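Local coordinates for putative major capsid protein (Cafeteriavirus-dependent mavirus, PDB 6G44) that probably forms the outer shell of the virophage particle, its double jelly-roll subunits joining in threes as capsomers, at residues L304-P309 with E315-I320; V339-P344 with T458-G463; P221-N226 with T480-D485; A205-A208 with Q212-N215. One frame throughout, in Å; residues are numbered along the deposited sequence. Where two conformers were deposited one is given.

Contact 1: L304-P309 with E315-I320; sequences LNTKDP and ERNKHI. With SO4 (sulfate ion), chain B.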
loop_
_atom_site.group_PDB
_atom_site.type_symbol
_atom_site.label_atom_id
_atom_site.label_comp_id
_atom_site.label_asym_id
_atom_site.label_seq_id
_atom_site.Cartn_x
_atom_site.Cartn_y
_atom_site.Cartn_z
ATOM N N LEU C 304 -12.777 -33.701 -19.598
ATOM C CA LEU C 304 -14.195 -33.985 -19.327
ATOM C C LEU C 304 -14.383 -34.085 -17.842
ATOM O O LEU C 304 -13.674 -34.850 -17.187
ATOM C CB LEU C 304 -14.611 -35.337 -19.952
ATOM C CG LEU C 304 -14.449 -35.523 -21.461
ATOM C CD1 LEU C 304 -14.970 -36.905 -21.856
ATOM C CD2 LEU C 304 -15.160 -34.436 -22.239
ATOM N N ASN C 305 -15.335 -33.325 -17.310
ATOM C CA ASN C 305 -15.729 -33.474 -15.909
ATOM C C ASN C 305 -16.945 -34.377 -15.773
ATOM O O ASN C 305 -17.890 -34.277 -16.555
ATOM C CB ASN C 305 -15.983 -32.105 -15.287
ATOM C CG ASN C 305 -14.685 -31.347 -15.031
ATOM O OD1 ASN C 305 -13.600 -31.926 -15.008
ATOM N ND2 ASN C 305 -14.806 -30.045 -14.823
ATOM N N THR C 306 -16.875 -35.244 -14.771
ATOM C CA THR C 306 -17.955 -36.148 -14.386
ATOM C C THR C 306 -18.542 -35.834 -13.014
ATOM O O THR C 306 -19.604 -36.356 -12.681
ATOM C CB THR C 306 -17.447 -37.593 -14.386
ATOM O OG1 THR C 306 -16.468 -37.758 -13.361
ATOM C CG2 THR C 306 -16.853 -37.953 -15.746
ATOM N N LYS C 307 -17.862 -35.007 -12.217
ATOM C CA LYS C 307 -18.329 -34.574 -10.912
ATOM C C LYS C 307 -18.510 -33.057 -10.952
ATOM O O LYS C 307 -17.936 -32.355 -11.817
ATOM C CB LYS C 307 -17.354 -35.035 -9.838
ATOM C CG LYS C 307 -17.484 -36.554 -9.638
ATOM C CD LYS C 307 -16.341 -37.174 -8.895
ATOM C CE LYS C 307 -15.133 -37.433 -9.780
ATOM N NZ LYS C 307 -13.949 -37.704 -8.918
ATOM N N ASP C 308 -19.377 -32.555 -10.085
ATOM C CA ASP C 308 -19.683 -31.121 -10.075
ATOM C C ASP C 308 -18.406 -30.350 -9.724
ATOM O O ASP C 308 -17.769 -30.654 -8.731
ATOM C CB ASP C 308 -20.754 -30.777 -9.032
ATOM C CG ASP C 308 -22.125 -31.365 -9.362
ATOM O OD1 ASP C 308 -22.458 -31.507 -10.556
ATOM O OD2 ASP C 308 -22.847 -31.664 -8.387
ATOM N N PRO C 309 -18.062 -29.331 -10.532
ATOM C CA PRO C 309 -16.885 -28.549 -10.144
ATOM C C PRO C 309 -17.125 -27.738 -8.875
ATOM O O PRO C 309 -16.165 -27.411 -8.177
ATOM C CB PRO C 309 -16.663 -27.651 -11.349
ATOM C CG PRO C 309 -18.024 -27.483 -11.970
ATOM C CD PRO C 309 -18.638 -28.855 -11.800
ATOM N N GLU C 315 -13.229 -34.252 -4.661
ATOM C CA GLU C 315 -13.858 -35.065 -5.701
ATOM C C GLU C 315 -13.796 -34.453 -7.090
ATOM O O GLU C 315 -14.147 -35.114 -8.048
ATOM C CB GLU C 315 -15.315 -35.395 -5.356
ATOM C CG GLU C 315 -15.437 -36.380 -4.192
ATOM C CD GLU C 315 -16.870 -36.774 -3.860
ATOM O OE1 GLU C 315 -17.805 -36.599 -4.701
ATOM O OE2 GLU C 315 -17.066 -37.294 -2.731
ATOM N N ARG C 316 -13.373 -33.191 -7.236
ATOM C CA ARG C 316 -13.259 -32.617 -8.584
ATOM C C ARG C 316 -12.305 -33.490 -9.417
ATOM O O ARG C 316 -11.274 -33.990 -8.901
ATOM C CB ARG C 316 -12.734 -31.184 -8.514
ATOM C CG ARG C 316 -13.700 -30.208 -7.858
ATOM C CD ARG C 316 -13.128 -28.790 -7.831
ATOM N NE ARG C 316 -13.085 -28.230 -9.165
ATOM C CZ ARG C 316 -12.763 -26.967 -9.435
ATOM N NH1 ARG C 316 -12.313 -26.183 -8.454
ATOM N NH2 ARG C 316 -12.810 -26.520 -10.688
ATOM N N ASN C 317 -12.642 -33.682 -10.687
ATOM C CA ASN C 317 -11.814 -34.523 -11.556
ATOM C C ASN C 317 -10.401 -33.958 -11.649
ATOM O O ASN C 317 -10.245 -32.764 -11.859
ATOM C CB ASN C 317 -12.399 -34.623 -12.947
ATOM C CG ASN C 317 -13.751 -35.302 -12.964
ATOM O OD1 ASN C 317 -14.798 -34.660 -12.891
ATOM N ND2 ASN C 317 -13.728 -36.632 -13.046
ATOM N N LYS C 318 -9.399 -34.812 -11.460
ATOM C CA LYS C 318 -7.997 -34.413 -11.481
ATOM C C LYS C 318 -7.454 -34.748 -12.848
ATOM O O LYS C 318 -7.157 -35.918 -13.119
ATOM C CB LYS C 318 -7.197 -35.130 -10.391
ATOM C CG LYS C 318 -7.730 -34.905 -8.981
ATOM C CD LYS C 318 -6.831 -35.543 -7.925
ATOM C CE LYS C 318 -7.584 -36.131 -6.750
ATOM N NZ LYS C 318 -8.357 -35.147 -5.937
ATOM N N HIS C 319 -7.363 -33.741 -13.709
ATOM C CA HIS C 319 -6.836 -33.869 -15.067
ATOM C C HIS C 319 -5.326 -33.767 -15.050
ATOM O O HIS C 319 -4.759 -33.027 -14.254
ATOM C CB HIS C 319 -7.403 -32.774 -15.945
ATOM C CG HIS C 319 -8.886 -32.821 -16.045
ATOM N ND1 HIS C 319 -9.534 -33.837 -16.714
ATOM C CD2 HIS C 319 -9.847 -32.026 -15.521
ATOM C CE1 HIS C 319 -10.838 -33.641 -16.621
ATOM N NE2 HIS C 319 -11.058 -32.556 -15.897
ATOM N N ILE C 320 -4.664 -34.546 -15.897
ATOM C CA ILE C 320 -3.205 -34.533 -15.988
ATOM C C ILE C 320 -2.770 -34.247 -17.406
ATOM O O ILE C 320 -3.295 -34.825 -18.380
ATOM C CB ILE C 320 -2.592 -35.874 -15.505
ATOM C CG1 ILE C 320 -3.062 -36.197 -14.077
ATOM C CG2 ILE C 320 -1.069 -35.843 -15.606
ATOM C CD1 ILE C 320 -2.736 -37.591 -13.564
HETATM S S SO4 B . -10.785 -38.407 -11.422
HETATM O O1 SO4 B . -12.046 -38.769 -10.742
HETATM O O2 SO4 B . -9.965 -39.599 -11.730
HETATM O O3 SO4 B . -11.148 -37.792 -12.717
HETATM O O4 SO4 B . -9.987 -37.514 -10.524
HETATM O O HOH W 1 -11.758 -30.765 -12.972
HETATM O O HOH W 2 -15.126 -32.176 -11.582
#
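The carboxamide of Asn317 serves two consecutive backbone amides and a side-chain hydroxyl of the 304-309 segment at once, OD1 taking the amides and ND2 the hydroxyl. Lys307 N comes to OD1 at 3.2 Å, in the carbonyl plane and on a lone pair; Thr306 N is nearer, 2.9 Å from Asn317 OD1, but stands above that plane. A water that donates to OD1 and to Lys307 O, and accepts from Asn317 N, adds a further bond. On the nitrogen side Asn317 ND2 gives one proton to Thr306 OG1 at 3.0 Å, almost within the amide plane, and the other to O3 of a sulfate. With both ends committed, the amide can hardly rotate.

This pairing bridges the loop between strand 286-305 and strand 319-328, two strands of the second jelly roll that belong to different sheets, at the point where the chain passes from one to the other. Lys307 bends at chi3 (-81°), which brings NZ round to Glu315 O at 2.7 Å and, on the same ammonium group, to the sulfate O1. Lys318 N supplies a third bond to the ion, probably a guest from the crystallisation liquor. On the strand side of Asn317, the His319 ring points its NE2 at Asn305 OD1 (2.8 Å) in a nearly straight bond lying close to the ring plane, with NE2 as the donor. Asn305 ND2 turns to the carbonyls of Thr458 and Glu460, while the Arg316 guanidinium, with Pro309 O over one face, bonds to Thr458 O and Gly396 O.

Contact 2: V339-P344 with T458-G463; sequences VSQETP and TPEAAG. With SO4 (sulfate ion), chain D.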
loop_
_atom_site.group_PDB
_atom_site.type_symbol
_atom_site.label_atom_id
_atom_site.label_comp_id
_atom_site.label_asym_id
_atom_site.label_seq_id
_atom_site.Cartn_x
_atom_site.Cartn_y
_atom_site.Cartn_z
ATOM N N VAL C 339 -2.016 -23.582 -17.259
ATOM C CA VAL C 339 -2.928 -24.416 -18.033
ATOM C C VAL C 339 -4.116 -23.549 -18.416
ATOM O O VAL C 339 -4.882 -23.152 -17.546
ATOM C CB VAL C 339 -3.355 -25.640 -17.220
ATOM C CG1 VAL C 339 -4.355 -26.486 -18.024
ATOM C CG2 VAL C 339 -2.157 -26.483 -16.814
ATOM N N SER C 340 -4.275 -23.239 -19.711
ATOM C CA SER C 340 -5.245 -22.252 -20.191
ATOM C C SER C 340 -6.438 -22.931 -20.850
ATOM O O SER C 340 -6.259 -23.919 -21.576
ATOM C CB SER C 340 -4.598 -21.281 -21.201
ATOM O OG SER C 340 -3.700 -20.374 -20.571
ATOM N N GLN C 341 -7.634 -22.390 -20.622
ATOM C CA GLN C 341 -8.819 -22.807 -21.378
ATOM C C GLN C 341 -8.577 -22.343 -22.809
ATOM O O GLN C 341 -8.338 -21.158 -23.056
ATOM C CB GLN C 341 -10.052 -22.143 -20.774
ATOM C CG GLN C 341 -11.365 -22.497 -21.455
ATOM C CD GLN C 341 -12.485 -21.692 -20.864
ATOM O OE1 GLN C 341 -12.576 -20.484 -21.095
ATOM N NE2 GLN C 341 -13.297 -22.335 -20.028
ATOM N N GLU C 342 -8.596 -23.265 -23.774
ATOM C CA GLU C 342 -8.235 -22.895 -25.148
ATOM C C GLU C 342 -9.246 -21.966 -25.818
ATOM O O GLU C 342 -8.847 -21.047 -26.530
ATOM C CB GLU C 342 -7.955 -24.140 -26.005
ATOM C CG GLU C 342 -6.563 -24.693 -25.742
ATOM C CD GLU C 342 -6.178 -25.863 -26.627
ATOM O OE1 GLU C 342 -5.500 -25.662 -27.649
ATOM O OE2 GLU C 342 -6.525 -27.000 -26.283
ATOM N N THR C 343 -10.530 -22.204 -25.588
ATOM C CA THR C 343 -11.592 -21.463 -26.258
ATOM C C THR C 343 -12.528 -20.792 -25.257
ATOM O O THR C 343 -13.280 -21.468 -24.554
ATOM C CB THR C 343 -12.391 -22.413 -27.188
ATOM O OG1 THR C 343 -11.466 -23.094 -28.044
ATOM C CG2 THR C 343 -13.401 -21.628 -28.043
ATOM N N PRO C 344 -12.480 -19.449 -25.182
ATOM C CA PRO C 344 -13.427 -18.754 -24.297
ATOM C C PRO C 344 -14.876 -19.008 -24.717
ATOM O O PRO C 344 -15.173 -19.066 -25.923
ATOM C CB PRO C 344 -13.048 -17.278 -24.484
ATOM C CG PRO C 344 -11.609 -17.313 -24.823
ATOM C CD PRO C 344 -11.455 -18.522 -25.699
ATOM N N THR C 458 -10.726 -28.123 -13.489
ATOM C CA THR C 458 -11.336 -27.239 -14.475
ATOM C C THR C 458 -12.771 -26.909 -14.070
ATOM O O THR C 458 -13.418 -27.684 -13.339
ATOM C CB THR C 458 -11.338 -27.912 -15.852
ATOM O OG1 THR C 458 -12.014 -29.162 -15.729
ATOM C CG2 THR C 458 -9.917 -28.154 -16.356
ATOM N N PRO C 459 -13.293 -25.764 -14.516
ATOM C CA PRO C 459 -14.607 -25.306 -14.074
ATOM C C PRO C 459 -15.825 -25.830 -14.837
ATOM O O PRO C 459 -16.948 -25.433 -14.496
ATOM C CB PRO C 459 -14.491 -23.804 -14.235
ATOM C CG PRO C 459 -13.638 -23.656 -15.442
ATOM C CD PRO C 459 -12.603 -24.724 -15.308
ATOM N N GLU C 460 -15.652 -26.689 -15.831
ATOM C CA GLU C 460 -16.808 -27.138 -16.614
ATOM C C GLU C 460 -17.767 -28.023 -15.804
ATOM O O GLU C 460 -17.372 -28.754 -14.902
ATOM C CB GLU C 460 -16.366 -27.856 -17.893
ATOM C CG GLU C 460 -15.944 -26.918 -19.017
ATOM C CD GLU C 460 -14.605 -26.258 -18.769
ATOM O OE1 GLU C 460 -13.743 -26.882 -18.132
ATOM O OE2 GLU C 460 -14.416 -25.128 -19.248
ATOM N N ALA C 461 -19.050 -27.926 -16.165
ATOM C CA ALA C 461 -20.093 -28.716 -15.543
ATOM C C ALA C 461 -19.848 -30.208 -15.691
ATOM O O ALA C 461 -19.214 -30.675 -16.656
ATOM C CB ALA C 461 -21.443 -28.366 -16.164
ATOM N N ALA C 462 -20.394 -30.966 -14.750
ATOM C CA ALA C 462 -20.426 -32.412 -14.866
ATOM C C ALA C 462 -21.151 -32.788 -16.143
ATOM O O ALA C 462 -22.168 -32.180 -16.492
ATOM C CB ALA C 462 -21.125 -33.037 -13.669
ATOM N N GLY C 463 -20.593 -33.768 -16.839
ATOM C CA GLY C 463 -21.113 -34.188 -18.144
ATOM C C GLY C 463 -20.767 -33.314 -19.330
ATOM O O GLY C 463 -21.322 -33.500 -20.416
HETATM S S SO4 D . -13.098 -26.478 -27.021
HETATM O O1 SO4 D . -13.414 -26.724 -25.617
HETATM O O2 SO4 D . -13.057 -27.753 -27.772
HETATM O O3 SO4 D . -11.766 -25.823 -27.153
HETATM O O4 SO4 D . -14.137 -25.575 -27.562
#
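Gln341 and Glu460 meet through a single pair of atoms, NE2 and OE2, 3.1 Å apart, and everything close in this contact is gathered there. The hydrogen bond is bent, with an angle of 139° at the hydrogen, although OE2 lies near the amide plane of Gln341 and is approached nearly along its C-O axis. Amide and carboxylate planes are turned 57° against each other, so the two groups meet at one corner and do not lie flat together. Gln341 reaches across with an extended chain, its CG anti to the backbone N (chi1 -179°), whereas Glu460 folds at chi2 to bring its carboxylate back toward the strand.

Strand 334-341 ends here, in a sheet of the second jelly roll, and the 458-463 segment is the loop joining strand 448-457 of the facing sheet to strand 464-482, the neighbour of 334-341. Tyr468 on that neighbour completes the junction: its hydroxyl is the stronger partner of Glu460 OE2 and also makes a weak bond with Gln341 NE2. The phenol therefore helps fix the carboxylate that the glutamine meets.

Away from this polar knot the segments separate quickly. The closest CA atoms, of Gln341 and Thr458, are 8.6 Å apart, and the two segments bury just 71 Å² against each other. On the exposed side, beyond the strand end, Thr343 donates through OG1 to sulfate O3 at 2.9 Å. This ion, probably left from crystallisation, is also bonded to His467 ND1 and forms no bridge to the 458-463 loop.

Contact 3: P221-N226 with T480-D485; sequences PFRNLN and TYSFED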
loop_
_atom_site.group_PDB
_atom_site.type_symbol
_atom_site.label_atom_id
_atom_site.label_comp_id
_atom_site.label_asym_id
_atom_site.label_seq_id
_atom_site.Cartn_x
_atom_site.Cartn_y
_atom_site.Cartn_z
ATOM N N PRO C 221 17.648 5.786 -21.690
ATOM C CA PRO C 221 17.322 6.190 -23.053
ATOM C C PRO C 221 18.045 5.380 -24.128
ATOM O O PRO C 221 19.120 4.832 -23.875
ATOM C CB PRO C 221 17.830 7.647 -23.104
ATOM C CG PRO C 221 17.995 8.070 -21.705
ATOM C CD PRO C 221 18.375 6.842 -20.969
ATOM N N PHE C 222 17.423 5.322 -25.300
ATOM C CA PHE C 222 18.095 4.868 -26.528
ATOM C C PHE C 222 18.811 6.038 -27.210
ATOM O O PHE C 222 18.425 7.172 -27.032
ATOM C CB PHE C 222 17.079 4.200 -27.444
ATOM C CG PHE C 222 16.563 2.912 -26.878
ATOM C CD1 PHE C 222 17.394 1.797 -26.849
ATOM C CD2 PHE C 222 15.277 2.820 -26.361
ATOM C CE1 PHE C 222 16.956 0.613 -26.310
ATOM C CE2 PHE C 222 14.841 1.617 -25.816
ATOM C CZ PHE C 222 15.682 0.540 -25.799
ATOM N N ARG C 223 19.840 5.716 -27.982
ATOM C CA ARG C 223 20.754 6.688 -28.595
ATOM C C ARG C 223 20.737 6.555 -30.133
ATOM O O ARG C 223 20.976 5.465 -30.657
ATOM C CB ARG C 223 22.188 6.442 -28.044
ATOM C CG ARG C 223 23.312 7.301 -28.666
ATOM C CD ARG C 223 24.710 6.900 -28.270
ATOM N NE ARG C 223 24.984 5.456 -28.410
ATOM C CZ ARG C 223 26.038 4.854 -27.901
ATOM N NH1 ARG C 223 26.981 5.561 -27.286
ATOM N NH2 ARG C 223 26.169 3.542 -28.012
ATOM N N ASN C 224 20.502 7.667 -30.815
ATOM C CA ASN C 224 20.785 7.807 -32.253
ATOM C C ASN C 224 20.073 6.754 -33.087
ATOM O O ASN C 224 20.688 6.031 -33.858
ATOM C CB ASN C 224 22.317 7.767 -32.499
ATOM C CG ASN C 224 23.052 8.912 -31.844
ATOM O OD1 ASN C 224 22.471 9.967 -31.540
ATOM N ND2 ASN C 224 24.372 8.716 -31.635
ATOM N N LEU C 225 18.754 6.692 -32.916
ATOM C CA LEU C 225 17.904 5.767 -33.678
ATOM C C LEU C 225 17.629 6.274 -35.085
ATOM O O LEU C 225 16.570 6.752 -35.443
ATOM C CB LEU C 225 16.626 5.470 -32.906
ATOM C CG LEU C 225 16.802 4.885 -31.514
ATOM C CD1 LEU C 225 15.412 4.620 -30.918
ATOM C CD2 LEU C 225 17.628 3.612 -31.471
ATOM N N ASN C 226 18.657 6.133 -35.908
ATOM C CA ASN C 226 18.639 6.608 -37.271
ATOM C C ASN C 226 17.740 5.766 -38.182
ATOM O O ASN C 226 17.170 6.276 -39.131
ATOM C CB ASN C 226 20.114 6.630 -37.727
ATOM C CG ASN C 226 20.330 7.381 -38.993
ATOM O OD1 ASN C 226 19.819 8.481 -39.196
ATOM N ND2 ASN C 226 21.075 6.771 -39.862
ATOM N N THR C 480 20.714 -6.395 -24.636
ATOM C CA THR C 480 20.850 -5.667 -25.894
ATOM C C THR C 480 22.021 -4.690 -25.741
ATOM O O THR C 480 22.185 -4.006 -24.717
ATOM C CB THR C 480 19.529 -4.964 -26.227
ATOM O OG1 THR C 480 18.544 -5.976 -26.483
ATOM C CG2 THR C 480 19.667 -4.067 -27.476
ATOM N N TYR C 481 22.852 -4.628 -26.791
ATOM C CA TYR C 481 24.059 -3.798 -26.810
ATOM C C TYR C 481 23.930 -2.748 -27.902
ATOM O O TYR C 481 23.614 -3.068 -29.059
ATOM C CB TYR C 481 25.299 -4.646 -27.076
ATOM C CG TYR C 481 25.499 -5.751 -26.082
ATOM C CD1 TYR C 481 24.895 -6.986 -26.269
ATOM C CD2 TYR C 481 26.256 -5.551 -24.934
ATOM C CE1 TYR C 481 25.063 -8.006 -25.344
ATOM C CE2 TYR C 481 26.413 -6.559 -24.012
ATOM C CZ TYR C 481 25.816 -7.783 -24.226
ATOM O OH TYR C 481 26.016 -8.772 -23.283
ATOM N N SER C 482 24.151 -1.498 -27.514
ATOM C CA SER C 482 24.124 -0.360 -28.428
ATOM C C SER C 482 25.563 0.116 -28.618
ATOM O O SER C 482 26.144 0.654 -27.683
ATOM C CB SER C 482 23.276 0.756 -27.822
ATOM O OG SER C 482 23.378 1.963 -28.581
ATOM N N PHE C 483 26.103 -0.071 -29.827
ATOM C CA PHE C 483 27.472 0.355 -30.136
ATOM C C PHE C 483 27.454 1.749 -30.711
ATOM O O PHE C 483 26.478 2.183 -31.320
ATOM C CB PHE C 483 28.111 -0.614 -31.098
ATOM C CG PHE C 483 28.200 -2.005 -30.557
ATOM C CD1 PHE C 483 29.245 -2.354 -29.737
ATOM C CD2 PHE C 483 27.217 -2.938 -30.827
ATOM C CE1 PHE C 483 29.348 -3.635 -29.197
ATOM C CE2 PHE C 483 27.282 -4.214 -30.270
ATOM C CZ PHE C 483 28.353 -4.571 -29.479
ATOM N N GLU C 484 28.585 2.417 -30.534
ATOM C CA GLU C 484 28.692 3.818 -30.886
ATOM C C GLU C 484 28.464 4.115 -32.364
ATOM O O GLU C 484 27.923 5.163 -32.716
ATOM C CB GLU C 484 30.070 4.333 -30.486
ATOM C CG GLU C 484 30.148 5.823 -30.619
ATOM C CD GLU C 484 31.351 6.371 -29.929
ATOM O OE1 GLU C 484 32.470 6.151 -30.458
ATOM O OE2 GLU C 484 31.166 7.016 -28.879
ATOM N N ASP C 485 28.839 3.185 -33.232
ATOM C CA ASP C 485 28.611 3.338 -34.688
ATOM C C ASP C 485 27.156 3.178 -35.142
ATOM O O ASP C 485 26.855 3.284 -36.331
ATOM C CB ASP C 485 29.549 2.423 -35.495
ATOM C CG ASP C 485 29.255 0.948 -35.366
ATOM O OD1 ASP C 485 28.201 0.566 -34.802
ATOM O OD2 ASP C 485 30.052 0.113 -35.870
HETATM O O HOH W 3 20.935 3.100 -27.535
HETATM O O HOH W 4 28.660 7.743 -27.486
HETATM O O HOH W 5 25.219 5.900 -32.453
#
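Where the two jelly rolls of the capsid protein adjoin, the start of strand 222-235 from the first meets the end of strand 464-482 from the second, and Arg223 spans the gap to Ser482. The arginine leaves its strand with CG anti to the backbone N (chi1 175°) and bends at chi3, which carries the guanidinium alongside the serine. Its NH2 donates to Ser482 OG at 3.3 Å, with the hydroxyl tilted 19° from the guanidinium plane. Ser482 O lies closer to Arg223 NH2, at 2.9 Å and near the plane, but the angle is too poor for a hydrogen bond. Over one face of the group sits Glu484 CA.

Waters bridge the two segments. One molecule accepts from Arg223 N and donates to Ser482 OG, both at 2.9 Å, so the hydroxyl is tied to side chain and backbone of the same arginine. A second accepts from Asn224 ND2 and donates to Glu484 O. The buried guanidinium has firmer partners in the connection between the domains: NH1 bonds to Pro283 O and NH2 to Lys284 O. Asp485 OD2 bonds to Asn6 of the second subunit, and Phe483 packs on Thr7 of that same chain.

Around this junction, Phe222 stacks on Tyr288 of strand 286-305, Ser482 packs against Phe488 of strand 488-492, and Leu225 touches both Phe488 and Met114 of strand 110-114.

Contact 4: A205-A208 with Q212-N215; sequences ALVA and QYKN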
loop_
_atom_site.group_PDB
_atom_site.type_symbol
_atom_site.label_atom_id
_atom_site.label_comp_id
_atom_site.label_asym_id
_atom_site.label_seq_id
_atom_site.Cartn_x
_atom_site.Cartn_y
_atom_site.Cartn_z
ATOM N N ALA C 205 2.274 1.709 -22.082
ATOM C CA ALA C 205 3.625 1.379 -22.490
ATOM C C ALA C 205 3.624 0.117 -23.350
ATOM O O ALA C 205 2.940 -0.865 -23.008
ATOM C CB ALA C 205 4.511 1.177 -21.271
ATOM N N LEU C 206 4.381 0.126 -24.448
ATOM C CA LEU C 206 4.544 -1.085 -25.251
ATOM C C LEU C 206 5.477 -2.072 -24.570
ATOM O O LEU C 206 6.603 -1.692 -24.233
ATOM C CB LEU C 206 5.130 -0.715 -26.614
ATOM C CG LEU C 206 5.390 -1.866 -27.585
ATOM C CD1 LEU C 206 4.163 -2.694 -27.883
ATOM C CD2 LEU C 206 5.973 -1.297 -28.883
ATOM N N VAL C 207 5.032 -3.335 -24.414
ATOM C CA VAL C 207 5.833 -4.413 -23.841
ATOM C C VAL C 207 6.371 -5.266 -24.979
ATOM O O VAL C 207 5.735 -6.228 -25.433
ATOM C CB VAL C 207 4.981 -5.239 -22.859
ATOM C CG1 VAL C 207 5.743 -6.415 -22.276
ATOM C CG2 VAL C 207 4.477 -4.315 -21.757
ATOM N N ALA C 208 7.530 -4.862 -25.487
ATOM C CA ALA C 208 8.147 -5.519 -26.666
ATOM C C ALA C 208 9.626 -5.274 -26.642
ATOM O O ALA C 208 10.036 -4.124 -26.556
ATOM C CB ALA C 208 7.536 -4.985 -27.950
ATOM N N GLN C 212 11.977 -0.724 -22.319
ATOM C CA GLN C 212 12.325 -0.772 -20.888
ATOM C C GLN C 212 11.067 -0.713 -20.015
ATOM O O GLN C 212 10.934 0.120 -19.103
ATOM C CB GLN C 212 13.326 0.317 -20.599
ATOM C CG GLN C 212 14.616 0.155 -21.394
ATOM C CD GLN C 212 15.366 -1.079 -20.990
ATOM O OE1 GLN C 212 15.958 -1.100 -19.895
ATOM N NE2 GLN C 212 15.360 -2.125 -21.836
ATOM N N TYR C 213 10.153 -1.644 -20.282
ATOM C CA TYR C 213 8.814 -1.667 -19.666
ATOM C C TYR C 213 8.848 -2.065 -18.197
ATOM O O TYR C 213 7.812 -1.978 -17.508
ATOM C CB TYR C 213 7.845 -2.589 -20.459
ATOM C CG TYR C 213 8.315 -4.013 -20.533
ATOM C CD1 TYR C 213 8.016 -4.914 -19.513
ATOM C CD2 TYR C 213 9.055 -4.479 -21.619
ATOM C CE1 TYR C 213 8.487 -6.209 -19.548
ATOM C CE2 TYR C 213 9.514 -5.780 -21.672
ATOM C CZ TYR C 213 9.232 -6.641 -20.620
ATOM O OH TYR C 213 9.676 -7.944 -20.630
ATOM N N LYS C 214 9.988 -2.533 -17.703
ATOM C CA LYS C 214 10.117 -2.849 -16.281
ATOM C C LYS C 214 10.577 -1.638 -15.471
ATOM O O LYS C 214 10.595 -1.715 -14.239
ATOM C CB LYS C 214 11.075 -4.028 -16.080
ATOM C CG LYS C 214 10.613 -5.332 -16.738
ATOM C CD LYS C 214 11.735 -6.352 -16.930
ATOM C CE LYS C 214 12.450 -6.757 -15.648
ATOM N NZ LYS C 214 11.665 -7.693 -14.804
ATOM N N ASN C 215 10.962 -0.539 -16.132
ATOM C CA ASN C 215 11.525 0.647 -15.505
ATOM C C ASN C 215 10.842 1.894 -16.091
ATOM O O ASN C 215 11.526 2.734 -16.647
ATOM C CB ASN C 215 13.050 0.699 -15.770
ATOM C CG ASN C 215 13.802 -0.510 -15.216
ATOM O OD1 ASN C 215 13.976 -1.526 -15.896
ATOM N ND2 ASN C 215 14.274 -0.392 -13.987
#
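Between strands 195-205 and 222-235 the chain doubles back, with Val207 and Tyr213 nearest at 5.8 Å between CA atoms, and Gln212 to Asn215 forming a type I beta turn closed by Asn215 N to Gln212 O. The contact is essentially one valine on one tyrosine. Val207 sets its CG1 methyl squarely over the middle of the Tyr213 ring, 3.6 Å from the centroid and 1° off the ring normal. In this CH-pi contact CG1 is almost exactly centred over the ring: it is 3.9 Å from Tyr213 CZ and about equally far from the other ring carbons. The second methyl, CG2, comes down at the root of the side chain, 4.0 Å from Tyr213 CB, so the branched valine covers both the ring and its stem.

The tyrosine adopts the less usual first torsion (chi1 60°), with CG held between its own backbone N and carbonyl carbon; this swings the ring up beside the preceding chain and presents a face to Val207. Leu206 O lies by Tyr213 CB, and His130 meets the ring edge-to-face. Thr211, just before the turn, has its OG1 hydrogen-bonded to Leu206 O and Ala208 O, tying the connecting loop back to the 205-208 segment. Asn104 accepts from Val207 N through OD1 and donates to Ala205 O through ND2.

Across the two segments the attraction is dispersive, with the weak polarity of a methyl group set over a pi cloud, and polar bonding falls to their surroundings. The centred methyl covers one ring face, consistent with close packing holding the ring's tilt about chi2 without a polar bond.

How the contacts relate
Contact 4 comes first along the chain and closes before contact 1 and then contact 2 begin; both of these are nested inside the long loop closed by contact 3. Contacts 1 and 2 form one cluster, centres about 10 Å apart, where Asn305 bonds through its backbone to Gly463, joining loops at one end of the second jelly roll. Contact 3 lies on the opposite side of the chain's centre from both, about 54 Å from contact 1 between centres, yet strands 286-305 and 464-482 are neighbours in one sheet. Contact 4, centres about 17 Å from contact 3, belongs to the first jelly roll. Long shared strands thus connect the inter-domain junction with the distant loops.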